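Local atomic coordinates of vesicular integral-membrane protein VIP36 (Canis lupus familiaris, PDB entry 2E6V), a protein that binds high-mannose glycans through its calcium-dependent lumenal lectin domain and takes part in sorting and transporting glycoproteins in the early secretory pathway. Residues A[28-33]-A[50-55]; A[111-116]-A[127-132]. All coordinates share one frame; numbering follows the deposited sequence.

Interaction 1 of 2, residues A[28-33]-A[50-55]; sequences DFQGST and EGSIWN
This is an antiparallel strand pair at one edge of a seven-stranded sheet in the lectin beta-sandwich: Asp-28 pairs with Trp-54 and Gln-30 with Ser-52, both as hydrogen-bonded pairs. Strand 27-31 is one of the two outermost strands of that sheet within the chain. The Asp-28 and Trp-54 pair is joined by Asp-28 N to Trp-54 O at 2.8 Å and Trp-54 N to Asp-28 O at 2.6 Å; Gln-30 N to Ser-52 O and Ser-52 N to Gln-30 O do the same for the other pair. Between the two, Phe-29 stands opposite Ile-53 as a non-hydrogen-bonded pair, and the CA of Phe-29 makes a CA-H...O contact with Ser-52 O. The Phe-29 ring is carried away from the partner strand, so it is Phe-29 CB that comes near Ser-52 O, at 3.4 Å. On the opposite face, Gln-30 CG rests 3.4 Å from Ser-52 OG.

The first strand stops at Gly-31, inside a type II' turn from Gln-30 to Thr-33; Gly-31, at a positive phi of 65°, lies across from Gly-51. The turn brings Ser-32 N round to Glu-50 O at 2.6 Å, one more backbone bond past the end of the strand. It also folds Thr-33 back toward the pair: its OG1 lies 3.2 Å from Ser-52 O and 3.1 Å from Gln-30 O.

Asp-28 spends its carboxylate outside the pair, on a salt bridge to Arg-93 and a bond to His-56, while Ser-32 OG bonds to Leu-42 O. On its far side strand 49-55 hydrogen-bonds to strand 204-211, Trp-54 meets Trp-88 ring to ring on one face, and Ile-53 on the other packs on Val-40 of the second sheet.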
loop_
_atom_site.group_PDB
_atom_site.type_symbol
_atom_site.label_atom_id
_atom_site.label_comp_id
_atom_site.label_asym_id
_atom_site.label_seq_id
_atom_site.Cartn_x
_atom_site.Cartn_y
_atom_site.Cartn_z
ATOM N N ASP A 28 13.116 -6.794 -3.925
ATOM C CA ASP A 28 12.918 -8.141 -4.473
ATOM C C ASP A 28 11.450 -8.371 -4.825
ATOM O O ASP A 28 10.538 -7.845 -4.170
ATOM C CB ASP A 28 13.380 -9.226 -3.486
ATOM C CG ASP A 28 14.814 -9.034 -3.034
ATOM O OD1 ASP A 28 15.714 -9.641 -3.653
ATOM O OD2 ASP A 28 15.049 -8.278 -2.066
ATOM N N PHE A 29 11.253 -9.164 -5.873
ATOM C CA PHE A 29 9.954 -9.504 -6.410
ATOM C C PHE A 29 9.665 -11.009 -6.346
ATOM O O PHE A 29 10.570 -11.814 -6.167
ATOM C CB PHE A 29 9.802 -8.969 -7.852
ATOM C CG PHE A 29 10.914 -9.373 -8.802
ATOM C CD1 PHE A 29 10.911 -10.625 -9.425
ATOM C CD2 PHE A 29 11.936 -8.483 -9.119
ATOM C CE1 PHE A 29 11.931 -11.001 -10.335
ATOM C CE2 PHE A 29 12.962 -8.851 -10.003
ATOM C CZ PHE A 29 12.953 -10.110 -10.621
ATOM N N GLN A 30 8.398 -11.380 -6.486
ATOM C CA GLN A 30 8.004 -12.771 -6.520
ATOM C C GLN A 30 6.650 -12.877 -7.219
ATOM O O GLN A 30 6.013 -11.851 -7.496
ATOM C CB GLN A 30 7.935 -13.354 -5.105
ATOM C CG GLN A 30 6.665 -13.059 -4.333
ATOM C CD GLN A 30 6.752 -13.484 -2.888
ATOM O OE1 GLN A 30 7.259 -14.572 -2.561
ATOM N NE2 GLN A 30 6.265 -12.615 -1.989
ATOM N N GLY A 31 6.214 -14.106 -7.484
ATOM C CA GLY A 31 4.974 -14.343 -8.179
ATOM C C GLY A 31 5.018 -13.843 -9.605
ATOM O O GLY A 31 6.005 -14.038 -10.297
ATOM N N SER A 32 3.953 -13.178 -10.041
ATOM C CA SER A 32 3.776 -12.874 -11.456
ATOM C C SER A 32 4.604 -11.678 -11.861
ATOM O O SER A 32 4.750 -11.418 -13.045
ATOM C CB SER A 32 2.278 -12.662 -11.802
ATOM O OG SER A 32 1.608 -11.905 -10.794
ATOM N N THR A 33 5.166 -10.979 -10.878
ATOM C CA THR A 33 5.893 -9.716 -11.100
ATOM C C THR A 33 6.997 -9.740 -12.151
ATOM O O THR A 33 7.856 -10.596 -12.118
ATOM C CB THR A 33 6.469 -9.182 -9.783
ATOM O OG1 THR A 33 5.412 -9.074 -8.816
ATOM C CG2 THR A 33 7.130 -7.796 -9.990
ATOM N N GLU A 50 -0.746 -13.481 -8.831
ATOM C CA GLU A 50 -0.290 -12.869 -7.582
ATOM C C GLU A 50 1.152 -12.472 -7.747
ATOM O O GLU A 50 1.986 -13.230 -8.284
ATOM C CB GLU A 50 -0.488 -13.803 -6.370
ATOM C CG GLU A 50 -1.985 -13.925 -5.990
ATOM C CD GLU A 50 -2.290 -14.712 -4.700
ATOM O OE1 GLU A 50 -1.498 -15.611 -4.313
ATOM O OE2 GLU A 50 -3.357 -14.421 -4.082
ATOM N N GLY A 51 1.452 -11.254 -7.335
ATOM C CA GLY A 51 2.792 -10.771 -7.531
ATOM C C GLY A 51 3.083 -9.669 -6.578
ATOM O O GLY A 51 2.191 -8.917 -6.186
ATOM N N SER A 52 4.337 -9.563 -6.206
ATOM C CA SER A 52 4.689 -8.557 -5.266
ATOM C C SER A 52 6.144 -8.118 -5.408
ATOM O O SER A 52 6.955 -8.788 -6.077
ATOM C CB SER A 52 4.367 -9.037 -3.858
ATOM O OG SER A 52 5.186 -10.113 -3.462
ATOM N N ILE A 53 6.445 -6.970 -4.813
ATOM C CA ILE A 53 7.769 -6.393 -4.860
ATOM C C ILE A 53 8.009 -5.857 -3.457
ATOM O O ILE A 53 7.117 -5.258 -2.862
ATOM C CB ILE A 53 7.886 -5.272 -5.977
ATOM C CG1 ILE A 53 9.343 -4.776 -6.106
ATOM C CG2 ILE A 53 6.969 -4.095 -5.676
ATOM C CD1 ILE A 53 9.777 -4.409 -7.550
ATOM N N TRP A 54 9.195 -6.083 -2.907
ATOM C CA TRP A 54 9.393 -5.759 -1.497
ATOM C C TRP A 54 10.726 -5.150 -1.244
ATOM O O TRP A 54 11.725 -5.670 -1.716
ATOM C CB TRP A 54 9.278 -7.019 -0.654
ATOM C CG TRP A 54 7.903 -7.470 -0.392
ATOM C CD1 TRP A 54 7.191 -8.417 -1.086
ATOM C CD2 TRP A 54 7.067 -7.039 0.674
ATOM N NE1 TRP A 54 5.954 -8.596 -0.509
ATOM C CE2 TRP A 54 5.854 -7.759 0.574
ATOM C CE3 TRP A 54 7.225 -6.112 1.716
ATOM C CZ2 TRP A 54 4.807 -7.572 1.467
ATOM C CZ3 TRP A 54 6.202 -5.924 2.594
ATOM C CH2 TRP A 54 4.997 -6.648 2.471
ATOM N N ASN A 55 10.725 -4.048 -0.487
ATOM C CA ASN A 55 11.939 -3.313 -0.120
ATOM C C ASN A 55 12.799 -4.226 0.765
ATOM O O ASN A 55 12.284 -4.966 1.623
ATOM C CB ASN A 55 11.564 -2.001 0.599
ATOM C CG ASN A 55 12.701 -0.974 0.653
ATOM O OD1 ASN A 55 12.661 -0.021 1.451
ATOM N ND2 ASN A 55 13.707 -1.147 -0.204
#

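Interaction 2 of 2, residues A[111-116]-A[127-132]; sequences IFLDTY and PYISVM. With CA (calcium ion), chain H; MAN (alpha-D-mannopyranose), chain F; BMA (beta-D-mannopyranose), chain B.
Phe-112 offers the edge of its ring to two residues of the neighbouring strand: Ser-130 OG sits in the ring plane by CD2 at 3.9 Å, and Met-132 SD lies at the rim by CE2, also at 3.9 Å. The sulfur is 88° off the ring normal, an edge-on Met-aromatic contact. It gets there because Met-132 starts with CG anti to the backbone N (chi1 -179°) and runs on fully extended past the ring. Phe-100 and Tyr-140 also meet this ring.

Turned the other way, Ile-111 and Val-131 lie alongside each other, CG1 to CG1 at 3.7 Å, and Ile-111 CG2 touches Ile-129 CG2 in the same manner. The side chains of Ile-129 and Val-131 pack on strands 175-181 and 189-194 of the second sheet, so this apolar face looks into the interior of the two-sheet sandwich characteristic of L-type lectins, whereas Phe-112 and Asp-114 stand on the sugar-binding sheet's other face. Four backbone bonds hold the antiparallel register; the straightest, Phe-112 N to Ser-130 O at 2.8 Å, has an angle of 168° at the hydrogen.

Where strand 109-114 ends, Asp-114 swings its carboxylate away from Tyr-128 and grips the calcium ion with both oxygens, OD2 being the nearer at 2.4 Å. OD2 also accepts Tyr-116 N, an Asx turn, and Tyr-116 O binds the same calcium at 2.2 Å. Asn-118, Asp-145 and two waters complete the sphere. The Tyr-116 side chain points on into the glycan: mannose C6 lies in its ring plane, and the phenol OH hydrogen-bonds to O6 of that sugar at 3.0 Å, with the beta-mannose close by the same hydroxyl.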
loop_
_atom_site.group_PDB
_atom_site.type_symbol
_atom_site.label_atom_id
_atom_site.label_comp_id
_atom_site.label_asym_id
_atom_site.label_seq_id
_atom_site.Cartn_x
_atom_site.Cartn_y
_atom_site.Cartn_z
ATOM N N ILE A 111 -2.620 -0.584 2.928
ATOM C CA ILE A 111 -3.486 0.326 2.211
ATOM C C ILE A 111 -3.984 -0.439 1.011
ATOM O O ILE A 111 -3.192 -0.797 0.155
ATOM C CB ILE A 111 -2.724 1.585 1.735
ATOM C CG1 ILE A 111 -2.087 2.323 2.915
ATOM C CG2 ILE A 111 -3.637 2.556 0.938
ATOM C CD1 ILE A 111 -0.578 2.285 2.868
ATOM N N PHE A 112 -5.285 -0.691 0.944
ATOM C CA PHE A 112 -5.857 -1.529 -0.091
ATOM C C PHE A 112 -6.485 -0.669 -1.153
ATOM O O PHE A 112 -7.340 0.183 -0.836
ATOM C CB PHE A 112 -6.946 -2.436 0.473
ATOM C CG PHE A 112 -6.474 -3.380 1.527
ATOM C CD1 PHE A 112 -5.375 -4.211 1.303
ATOM C CD2 PHE A 112 -7.140 -3.463 2.737
ATOM C CE1 PHE A 112 -4.956 -5.072 2.268
ATOM C CE2 PHE A 112 -6.723 -4.329 3.722
ATOM C CZ PHE A 112 -5.633 -5.123 3.502
ATOM N N LEU A 113 -6.061 -0.875 -2.394
ATOM C CA LEU A 113 -6.698 -0.255 -3.564
ATOM C C LEU A 113 -7.568 -1.343 -4.222
ATOM O O LEU A 113 -7.115 -2.113 -5.093
ATOM C CB LEU A 113 -5.641 0.276 -4.514
ATOM C CG LEU A 113 -4.861 1.533 -4.047
ATOM C CD1 LEU A 113 -4.252 1.439 -2.655
ATOM C CD2 LEU A 113 -3.764 1.932 -5.011
ATOM N N ASP A 114 -8.805 -1.435 -3.739
ATOM C CA ASP A 114 -9.687 -2.550 -4.067
ATOM C C ASP A 114 -10.503 -2.111 -5.270
ATOM O O ASP A 114 -11.171 -1.071 -5.210
ATOM C CB ASP A 114 -10.614 -2.814 -2.872
ATOM C CG ASP A 114 -11.397 -4.131 -2.967
ATOM O OD1 ASP A 114 -11.916 -4.538 -1.909
ATOM O OD2 ASP A 114 -11.519 -4.775 -4.042
ATOM N N THR A 115 -10.453 -2.875 -6.356
ATOM C CA THR A 115 -11.245 -2.524 -7.526
ATOM C C THR A 115 -12.536 -3.370 -7.731
ATOM O O THR A 115 -13.367 -3.032 -8.580
ATOM C CB THR A 115 -10.404 -2.565 -8.815
ATOM O OG1 THR A 115 -9.808 -3.863 -8.959
ATOM C CG2 THR A 115 -9.327 -1.489 -8.814
ATOM N N TYR A 116 -12.707 -4.456 -6.971
ATOM C CA TYR A 116 -13.844 -5.343 -7.194
ATOM C C TYR A 116 -14.666 -5.562 -5.942
ATOM O O TYR A 116 -14.142 -5.978 -4.911
ATOM C CB TYR A 116 -13.437 -6.687 -7.849
ATOM C CG TYR A 116 -14.611 -7.622 -8.038
ATOM C CD1 TYR A 116 -15.568 -7.395 -9.042
ATOM C CD2 TYR A 116 -14.803 -8.725 -7.174
ATOM C CE1 TYR A 116 -16.682 -8.253 -9.192
ATOM C CE2 TYR A 116 -15.879 -9.575 -7.314
ATOM C CZ TYR A 116 -16.825 -9.340 -8.317
ATOM O OH TYR A 116 -17.904 -10.203 -8.430
ATOM N N PRO A 127 -13.719 1.927 -7.437
ATOM C CA PRO A 127 -12.705 1.388 -6.545
ATOM C C PRO A 127 -12.729 2.112 -5.224
ATOM O O PRO A 127 -13.103 3.298 -5.152
ATOM C CB PRO A 127 -11.399 1.690 -7.272
ATOM C CG PRO A 127 -11.778 1.944 -8.708
ATOM C CD PRO A 127 -13.125 2.535 -8.649
ATOM N N TYR A 128 -12.322 1.394 -4.189
ATOM C CA TYR A 128 -12.365 1.872 -2.828
ATOM C C TYR A 128 -10.982 1.716 -2.212
ATOM O O TYR A 128 -10.353 0.669 -2.329
ATOM C CB TYR A 128 -13.404 1.049 -2.037
ATOM C CG TYR A 128 -13.828 1.676 -0.741
ATOM C CD1 TYR A 128 -14.792 2.698 -0.708
ATOM C CD2 TYR A 128 -13.282 1.261 0.461
ATOM C CE1 TYR A 128 -15.195 3.289 0.514
ATOM C CE2 TYR A 128 -13.678 1.830 1.694
ATOM C CZ TYR A 128 -14.619 2.848 1.721
ATOM O OH TYR A 128 -14.979 3.424 2.948
ATOM N N ILE A 129 -10.512 2.761 -1.556
ATOM C CA ILE A 129 -9.259 2.732 -0.837
ATOM C C ILE A 129 -9.534 2.696 0.656
ATOM O O ILE A 129 -10.374 3.440 1.147
ATOM C CB ILE A 129 -8.437 3.967 -1.157
ATOM C CG1 ILE A 129 -8.141 4.024 -2.662
ATOM C CG2 ILE A 129 -7.155 4.018 -0.285
ATOM C CD1 ILE A 129 -7.151 5.029 -3.046
ATOM N N SER A 130 -8.822 1.832 1.381
ATOM C CA SER A 130 -8.990 1.715 2.831
ATOM C C SER A 130 -7.698 1.313 3.518
ATOM O O SER A 130 -6.772 0.774 2.871
ATOM C CB SER A 130 -10.053 0.691 3.127
ATOM O OG SER A 130 -9.680 -0.534 2.555
ATOM N N VAL A 131 -7.622 1.567 4.820
ATOM C CA VAL A 131 -6.456 1.161 5.609
ATOM C C VAL A 131 -6.828 0.194 6.701
ATOM O O VAL A 131 -7.916 0.259 7.257
ATOM C CB VAL A 131 -5.700 2.349 6.208
ATOM C CG1 VAL A 131 -5.032 3.134 5.071
ATOM C CG2 VAL A 131 -6.660 3.254 7.012
ATOM N N MET A 132 -5.901 -0.701 7.004
ATOM C CA MET A 132 -6.090 -1.740 7.979
ATOM C C MET A 132 -4.768 -1.867 8.726
ATOM O O MET A 132 -3.692 -1.909 8.111
ATOM C CB MET A 132 -6.431 -3.058 7.268
ATOM C CG MET A 132 -6.677 -4.204 8.180
ATOM S SD MET A 132 -6.925 -5.804 7.354
ATOM C CE MET A 132 -6.759 -6.886 8.782
HETATM CA CA CA H . -12.818 -6.618 -3.233
HETATM C C1 MAN F . -16.410 -14.149 -8.668
HETATM C C2 MAN F . -15.740 -15.370 -8.065
HETATM C C3 MAN F . -16.796 -16.027 -7.161
HETATM C C4 MAN F . -17.244 -15.068 -6.049
HETATM C C5 MAN F . -17.655 -13.704 -6.637
HETATM C C6 MAN F . -17.772 -12.601 -5.575
HETATM O O2 MAN F . -14.665 -14.902 -7.253
HETATM O O3 MAN F . -16.284 -17.209 -6.604
HETATM O O4 MAN F . -18.304 -15.640 -5.294
HETATM O O5 MAN F . -16.733 -13.248 -7.619
HETATM O O6 MAN F . -18.752 -11.647 -5.958
HETATM C C1 BMA B . -19.742 -11.875 -11.119
HETATM C C2 BMA B . -19.314 -12.865 -10.011
HETATM C C3 BMA B . -17.886 -13.407 -10.272
HETATM C C4 BMA B . -17.707 -13.813 -11.727
HETATM C C5 BMA B . -17.994 -12.598 -12.584
HETATM C C6 BMA B . -17.630 -12.849 -14.049
HETATM O O1 BMA B . -21.136 -11.616 -11.101
HETATM O O2 BMA B . -20.263 -13.910 -9.848
HETATM O O3 BMA B . -17.557 -14.509 -9.457
HETATM O O4 BMA B . -16.422 -14.333 -11.959
HETATM O O5 BMA B . -19.381 -12.335 -12.416
HETATM O O6 BMA B . -18.746 -12.657 -14.902
HETATM O O HOH W 1 -11.234 -7.203 -4.675
HETATM O O HOH W 2 -11.740 -7.975 -1.583
#

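Both interactions belong to the same seven-stranded sheet, and interaction 1 closes along the chain before interaction 2 opens. Their centres are about 19 Å apart and their nearest atoms about 10 Å apart, with strands 204-211 and 84-90 lying between them. Interaction 1 takes in one outermost strand; interaction 2 is one strand in from the other edge, held by strand 152-155. Trp-88 of strand 84-90 bridges them, meeting Trp-54 of one and Phe-112 of the other. Calcium and glycan are held directly by interaction 2, while in interaction 1 the side chain of Glu-50 lies about 8 Å from a bound mannose, near the carbohydrate-binding residues Ser-48 and Gly-212.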